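Side-chain contacts in ACYL carrier protein ACPA (Mycobacterium tuberculosis, PDB 2CGQ), which probably carries growing acyl chains as thioesters on a phosphopantetheine arm, as acyl carrier proteins do: residues A[56-59]-A[60-63]; A[78-81]-A[82-86]. One frame throughout, in Å; residues are numbered along the deposited sequence. Where two conformers were deposited one is given.

Contact 1: residues A[56-59]-A[60-63]; sequences GFDS and LKLF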
ATOM      1  N   GLY A  56       9.123  -4.051  -6.082  1.00 28.42           N
ATOM      2  CA  GLY A  56       9.849  -3.030  -6.803  1.00 29.33           C
ATOM      3  C   GLY A  56       9.300  -1.622  -6.658  1.00 28.94           C
ATOM      4  O   GLY A  56       9.429  -0.786  -7.575  1.00 28.09           O
ATOM      5  N   PHE A  57       8.661  -1.316  -5.538  1.00 28.43           N
ATOM      6  CA  PHE A  57       8.315   0.060  -5.233  1.00 28.93           C
ATOM      7  C   PHE A  57       9.578   0.900  -5.119  1.00 29.49           C
ATOM      8  O   PHE A  57      10.604   0.447  -4.626  1.00 29.44           O
ATOM      9  CB  PHE A  57       7.510   0.204  -3.921  1.00 29.03           C
ATOM     10  CG  PHE A  57       6.035  -0.046  -4.077  1.00 26.36           C
ATOM     11  CD1 PHE A  57       5.514  -1.313  -4.044  1.00 29.86           C
ATOM     12  CD2 PHE A  57       5.168   1.007  -4.296  1.00 30.38           C
ATOM     13  CE1 PHE A  57       4.149  -1.507  -4.173  1.00 30.16           C
ATOM     14  CE2 PHE A  57       3.803   0.810  -4.421  1.00 30.98           C
ATOM     15  CZ  PHE A  57       3.297  -0.399  -4.418  1.00 27.99           C
ATOM     16  N   ASP A  58       9.478   2.137  -5.597  1.00 30.29           N
ATOM     17  CA  ASP A  58      10.486   3.142  -5.423  1.00 30.75           C
ATOM     18  C   ASP A  58       9.817   4.311  -4.688  1.00 31.35           C
ATOM     19  O   ASP A  58       8.667   4.216  -4.266  1.00 30.48           O
ATOM     20  CB  ASP A  58      11.111   3.529  -6.785  1.00 31.33           C
ATOM     21  CG  ASP A  58      10.107   4.048  -7.785  1.00 32.91           C
ATOM     22  OD1 ASP A  58       8.958   4.303  -7.428  1.00 28.49           O
ATOM     23  OD2 ASP A  58      10.481   4.264  -8.967  1.00 35.92           O
ATOM     24  N   SER A  59      10.545   5.392  -4.464  1.00 30.98           N
ATOM     25  CA  SER A  59       9.977   6.463  -3.672  1.00 30.12           C
ATOM     26  C   SER A  59       8.736   7.088  -4.314  1.00 29.09           C
ATOM     27  O   SER A  59       7.783   7.379  -3.615  1.00 26.58           O
ATOM     28  CB  SER A  59      11.003   7.531  -3.368  1.00 31.88           C
ATOM     29  OG  SER A  59      11.471   8.074  -4.568  1.00 37.94           O
ATOM     30  N   LEU A  60       8.755   7.268  -5.632  1.00 28.51           N
ATOM     31  CA  LEU A  60       7.581   7.826  -6.328  1.00 28.12           C
ATOM     32  C   LEU A  60       6.408   6.845  -6.111  1.00 27.77           C
ATOM     33  O   LEU A  60       5.334   7.269  -5.813  1.00 25.77           O
ATOM     34  CB  LEU A  60       7.860   7.967  -7.811  1.00 28.53           C
ATOM     35  CG  LEU A  60       6.657   8.278  -8.720  1.00 29.47           C
ATOM     36  CD1 LEU A  60       5.947   9.430  -8.196  1.00 28.75           C
ATOM     37  CD2 LEU A  60       7.103   8.478 -10.132  1.00 32.10           C
ATOM     38  N   LYS A  61       6.591   5.541  -6.331  1.00 26.35           N
ATOM     39  CA  LYS A  61       5.446   4.646  -6.303  1.00 27.82           C
ATOM     40  C   LYS A  61       4.924   4.499  -4.879  1.00 27.04           C
ATOM     41  O   LYS A  61       3.732   4.282  -4.651  1.00 25.94           O
ATOM     42  CB  LYS A  61       5.766   3.278  -6.942  1.00 28.54           C
ATOM     43  CG  LYS A  61       6.001   3.391  -8.496  1.00 31.02           C
ATOM     44  CD  LYS A  61       6.451   2.038  -9.109  1.00 33.10           C
ATOM     45  CE  LYS A  61       7.138   2.314 -10.413  1.00 37.29           C
ATOM     46  NZ  LYS A  61       7.297   1.184 -11.420  1.00 40.56           N
ATOM     47  N   LEU A  62       5.806   4.620  -3.900  1.00 27.66           N
ATOM     48  CA  LEU A  62       5.332   4.593  -2.510  1.00 27.34           C
ATOM     49  C   LEU A  62       4.502   5.834  -2.193  1.00 26.25           C
ATOM     50  O   LEU A  62       3.529   5.738  -1.458  1.00 26.88           O
ATOM     51  CB  LEU A  62       6.479   4.538  -1.536  1.00 28.48           C
ATOM     52  CG  LEU A  62       7.209   3.208  -1.570  1.00 29.56           C
ATOM     53  CD1 LEU A  62       8.583   3.348  -0.887  1.00 34.21           C
ATOM     54  CD2 LEU A  62       6.353   2.109  -1.021  1.00 31.99           C
ATOM     55  N   PHE A  63       4.914   7.001  -2.712  1.00 26.50           N
ATOM     56  CA  PHE A  63       4.134   8.219  -2.552  1.00 25.92           C
ATOM     57  C   PHE A  63       2.770   8.057  -3.194  1.00 24.82           C
ATOM     58  O   PHE A  63       1.757   8.467  -2.665  1.00 23.51           O
ATOM     59  CB  PHE A  63       4.878   9.416  -3.180  1.00 26.92           C
ATOM     60  CG  PHE A  63       4.131  10.696  -3.113  1.00 26.53           C
ATOM     61  CD1 PHE A  63       4.104  11.443  -1.930  1.00 29.62           C
ATOM     62  CD2 PHE A  63       3.382  11.138  -4.191  1.00 27.51           C
ATOM     63  CE1 PHE A  63       3.424  12.633  -1.862  1.00 29.36           C
ATOM     64  CE2 PHE A  63       2.642  12.335  -4.102  1.00 30.67           C
ATOM     65  CZ  PHE A  63       2.683  13.075  -2.938  1.00 28.72           C
TER
HETATM   66  O   HOH W   1       9.259  -0.043 -10.008  1.00 57.99           O
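Asp-58 and Lys-61 supply the polar part of this turn, in which a loop runs into helix 59-73. Atom OD1 of Asp-58 accepts from the backbone N of Lys-61 at 2.9 Å, with an N-H...O angle of 160° and the donor nearly in line with the CG-OD1 bond. That defines an N-cap. The carboxylate reaches it because CG of Asp-58 sits between the backbone N and the carbonyl carbon (chi1 59°), turning the group back over the first turn, where its negative charge would probably interact favourably with the helix dipole and the N-H groups there. Two backbone bonds begin the helical pattern: Leu-62 N to Asp-58 O at 2.9 Å and Phe-63 N to Ser-59 O at 3.0 Å.

The sequence Gly-Phe-Asp-Ser-Leu is that of the acyl carrier protein attachment site, the Asp-Ser-Leu motif. By family analogy Ser-59 is therefore probably the residue that takes phosphopantetheine. It follows directly after the N-cap residue, as the first residue of helix 59-73.

Electrostatics add little direct pairing: Lys-61 NZ stays 5.1 Å from Asp-58 OD2. The extended lysine instead lays its aliphatic part against the carboxylate, CG lying 3.3 Å from Asp-58 OD1. Its NZ donates to a water at 2.7 Å; a link from that water to Gly-56 O is doubtful, being unusually short.

Apolar contact gathers at Phe-57, whose side chain is buried. Its CD2 meets CB of Lys-61 at 3.5 Å, while the Lys-61 carbonyl lies at the ring edge, near the ring plane. Leu-62 approaches the same ring obliquely, placing its CD2 3.7 Å from Phe-57 CD2. Beyond the turn, the phenylalanine packs on Ile-35 and Leu-39 of helix 27-39 and on Leu-51.

Contact 2: residues A[78-81]-A[82-86]; sequences SFRD and AQNIK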
ATOM      1  N   SER A  78      -0.047   9.260   8.599  1.00 26.02           N
ATOM      2  CA  SER A  78       0.950  10.206   9.043  1.00 26.10           C
ATOM      3  C   SER A  78       2.211   9.967   8.224  1.00 26.18           C
ATOM      4  O   SER A  78       2.433   8.862   7.714  1.00 25.83           O
ATOM      5  CB  SER A  78       1.228  10.077  10.530  1.00 26.65           C
ATOM      6  OG  SER A  78       1.875   8.857  10.852  1.00 24.88           O
ATOM      7  N   PHE A  79       3.060  10.986   8.120  1.00 24.55           N
ATOM      8  CA  PHE A  79       4.310  10.782   7.408  1.00 25.14           C
ATOM      9  C   PHE A  79       5.107   9.680   8.132  1.00 24.69           C
ATOM     10  O   PHE A  79       5.757   8.821   7.479  1.00 24.74           O
ATOM     11  CB  PHE A  79       5.128  12.070   7.356  1.00 26.46           C
ATOM     12  CG  PHE A  79       6.434  11.888   6.627  1.00 26.52           C
ATOM     13  CD1 PHE A  79       7.648  11.812   7.302  1.00 27.58           C
ATOM     14  CD2 PHE A  79       6.409  11.781   5.229  1.00 30.68           C
ATOM     15  CE1 PHE A  79       8.858  11.576   6.632  1.00 25.67           C
ATOM     16  CE2 PHE A  79       7.642  11.575   4.529  1.00 32.15           C
ATOM     17  CZ  PHE A  79       8.827  11.500   5.223  1.00 30.71           C
ATOM     18  N   ARG A  80       5.083   9.723   9.456  1.00 24.75           N
ATOM     19  CA  ARG A  80       5.881   8.812  10.263  1.00 24.57           C
ATOM     20  C   ARG A  80       5.466   7.354   9.975  1.00 25.46           C
ATOM     21  O   ARG A  80       6.298   6.433   9.789  1.00 26.82           O
ATOM     22  CB  ARG A  80       5.773   9.185  11.729  1.00 23.98           C
ATOM     23  CG  ARG A  80       6.460   8.254  12.686  1.00 23.51           C
ATOM     24  CD  ARG A  80       6.313   8.686  14.112  1.00 23.23           C
ATOM     25  NE  ARG A  80       7.032   9.949  14.405  1.00 21.38           N
ATOM     26  CZ  ARG A  80       8.334  10.045  14.591  1.00 24.15           C
ATOM     27  NH1 ARG A  80       9.112   8.974  14.621  1.00 24.88           N
ATOM     28  NH2 ARG A  80       8.860  11.211  14.839  1.00 25.19           N
ATOM     29  N   ASP A  81       4.174   7.134   9.960  1.00 24.36           N
ATOM     30  CA  ASP A  81       3.644   5.785   9.645  1.00 26.84           C
ATOM     31  C   ASP A  81       3.973   5.391   8.234  1.00 26.82           C
ATOM     32  O   ASP A  81       4.407   4.281   8.003  1.00 26.47           O
ATOM     33  CB  ASP A  81       2.153   5.725   9.940  1.00 27.68           C
ATOM     34  CG  ASP A  81       1.827   5.505  11.438  1.00 32.30           C
ATOM     35  OD1 ASP A  81       2.721   5.254  12.288  1.00 33.41           O
ATOM     36  OD2 ASP A  81       0.636   5.655  11.795  1.00 30.82           O
ATOM     37  N   ALA A  82       3.822   6.317   7.274  1.00 26.25           N
ATOM     38  CA  ALA A  82       4.188   6.014   5.902  1.00 27.82           C
ATOM     39  C   ALA A  82       5.639   5.600   5.790  1.00 28.80           C
ATOM     40  O   ALA A  82       5.936   4.628   5.077  1.00 29.25           O
ATOM     41  CB  ALA A  82       3.910   7.166   4.993  1.00 28.99           C
ATOM     42  N   GLN A  83       6.546   6.365   6.445  0.50 27.69           N
ATOM     43  CA  GLN A  83       7.992   6.047   6.567  0.50 29.37           C
ATOM     44  C   GLN A  83       8.238   4.595   6.950  0.50 28.90           C
ATOM     45  O   GLN A  83       9.135   3.918   6.401  0.50 30.27           O
ATOM     46  CB  GLN A  83       8.701   6.912   7.675  0.50 28.41           C
ATOM     47  CG  GLN A  83       9.433   8.217   7.288  0.50 32.59           C
ATOM     48  CD  GLN A  83      10.384   8.768   8.415  0.50 31.10           C
ATOM     49  OE1 GLN A  83       9.935   9.151   9.531  0.50 31.48           O
ATOM     50  NE2 GLN A  83      11.739   8.770   8.129  0.50 29.60           N
ATOM     51  N   ASN A  84       7.489   4.159   7.944  1.00 29.52           N
ATOM     52  CA  ASN A  84       7.689   2.893   8.615  1.00 29.52           C
ATOM     53  C   ASN A  84       7.049   1.713   7.883  1.00 30.07           C
ATOM     54  O   ASN A  84       7.267   0.601   8.283  1.00 29.60           O
ATOM     55  CB  ASN A  84       7.115   2.954  10.031  1.00 29.39           C
ATOM     56  CG  ASN A  84       7.948   3.801  10.966  1.00 33.48           C
ATOM     57  OD1 ASN A  84       9.120   4.038  10.699  1.00 37.64           O
ATOM     58  ND2 ASN A  84       7.346   4.275  12.071  1.00 31.68           N
ATOM     59  N   ILE A  85       6.248   1.948   6.839  1.00 29.68           N
ATOM     60  CA  ILE A  85       5.632   0.861   6.078  1.00 30.21           C
ATOM     61  C   ILE A  85       6.692   0.128   5.267  1.00 31.77           C
ATOM     62  O   ILE A  85       7.399   0.748   4.446  1.00 32.17           O
ATOM     63  CB  ILE A  85       4.523   1.385   5.167  1.00 29.98           C
ATOM     64  CG1 ILE A  85       3.309   1.705   6.010  1.00 28.60           C
ATOM     65  CG2 ILE A  85       4.216   0.370   4.057  1.00 31.24           C
ATOM     66  CD1 ILE A  85       2.277   2.437   5.270  1.00 32.39           C
ATOM     67  N   LYS A  86       6.802  -1.184   5.481  1.00 30.34           N
ATOM     68  CA  LYS A  86       7.802  -1.966   4.786  1.00 29.46           C
ATOM     69  C   LYS A  86       7.183  -3.073   3.917  1.00 28.61           C
ATOM     70  O   LYS A  86       7.693  -3.353   2.844  1.00 27.59           O
ATOM     71  CB  LYS A  86       8.757  -2.629   5.755  1.00 31.23           C
ATOM     72  CG  LYS A  86       9.626  -1.688   6.565  1.00 36.85           C
ATOM     73  CD  LYS A  86      10.514  -0.879   5.687  1.00 41.41           C
ATOM     74  CE  LYS A  86      11.758  -0.497   6.480  1.00 45.74           C
ATOM     75  NZ  LYS A  86      11.380   0.309   7.668  1.00 46.70           N
TER
HETATM   76  O   HOH W   2       8.973   6.071  14.062  1.00 34.86           O
HETATM   77  O   HOH W   3       4.765   3.400  12.287  1.00 40.75           O
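Arg-80 and Asn-84 lie side by side and point the same way on helix 79-84, the short third helix of the acyl carrier protein four-helix bundle. With the arginine's CG anti to the backbone N (chi1 175°), that atom comes to 4.1 Å from Asn-84 ND2; a bend at chi3 then places the guanidinium. The two flat groups are turned 57° against each other, and a water in the guanidinium plane joins them, accepting from Arg-80 NH1 at 3.0 Å and from Asn-84 ND2.

Phe-79 projects on another side, its ring crossed obliquely by Gln-83; CE1 and Gln-83 CG are 3.5 Å apart, and the ring and amide planes differ by 21°. The glutamine has two deposited conformers, so this placement holds for one of them. Gln-83 N donates to Phe-79 O at 2.8 Å.

Ser-78 is the N-cap: its OG accepts from Asp-81 N at 3.0 Å. Ala-82 N donates to Ser-78 O, and the alanine methyl and the Ile-85 side chain turn to Ile-66 of helix 59-73. At the far end Asn-84 N bonds to Arg-80 O and only weakly to Asp-81 O.

Asn-84 CG stands anti to the carbonyl carbon, which helps set ND2 within reach of both waters; the second donates to Asp-81 OD1 at 2.8 Å and accepts from Asn-84 ND2 at 2.7 Å.

Both contacts are local turns at the surface, each with an N-cap, yet they cap differently: a carboxylate serves in contact 1 and a hydroxyl in contact 2. Contact 1 opens helix 59-73, whereas contact 2 takes in all of the short helix 79-84, the next in the chain. Their centres are 13 Å apart and their nearest atoms about 6 Å apart, so they do not touch. Contact 1 includes one buried residue, and its side chains meet helix 27-39. No residue of contact 2 is buried; its polar side chains are joined through water, while its apolar ones meet two helices, 59-73 and, through Ile-85, 88-96.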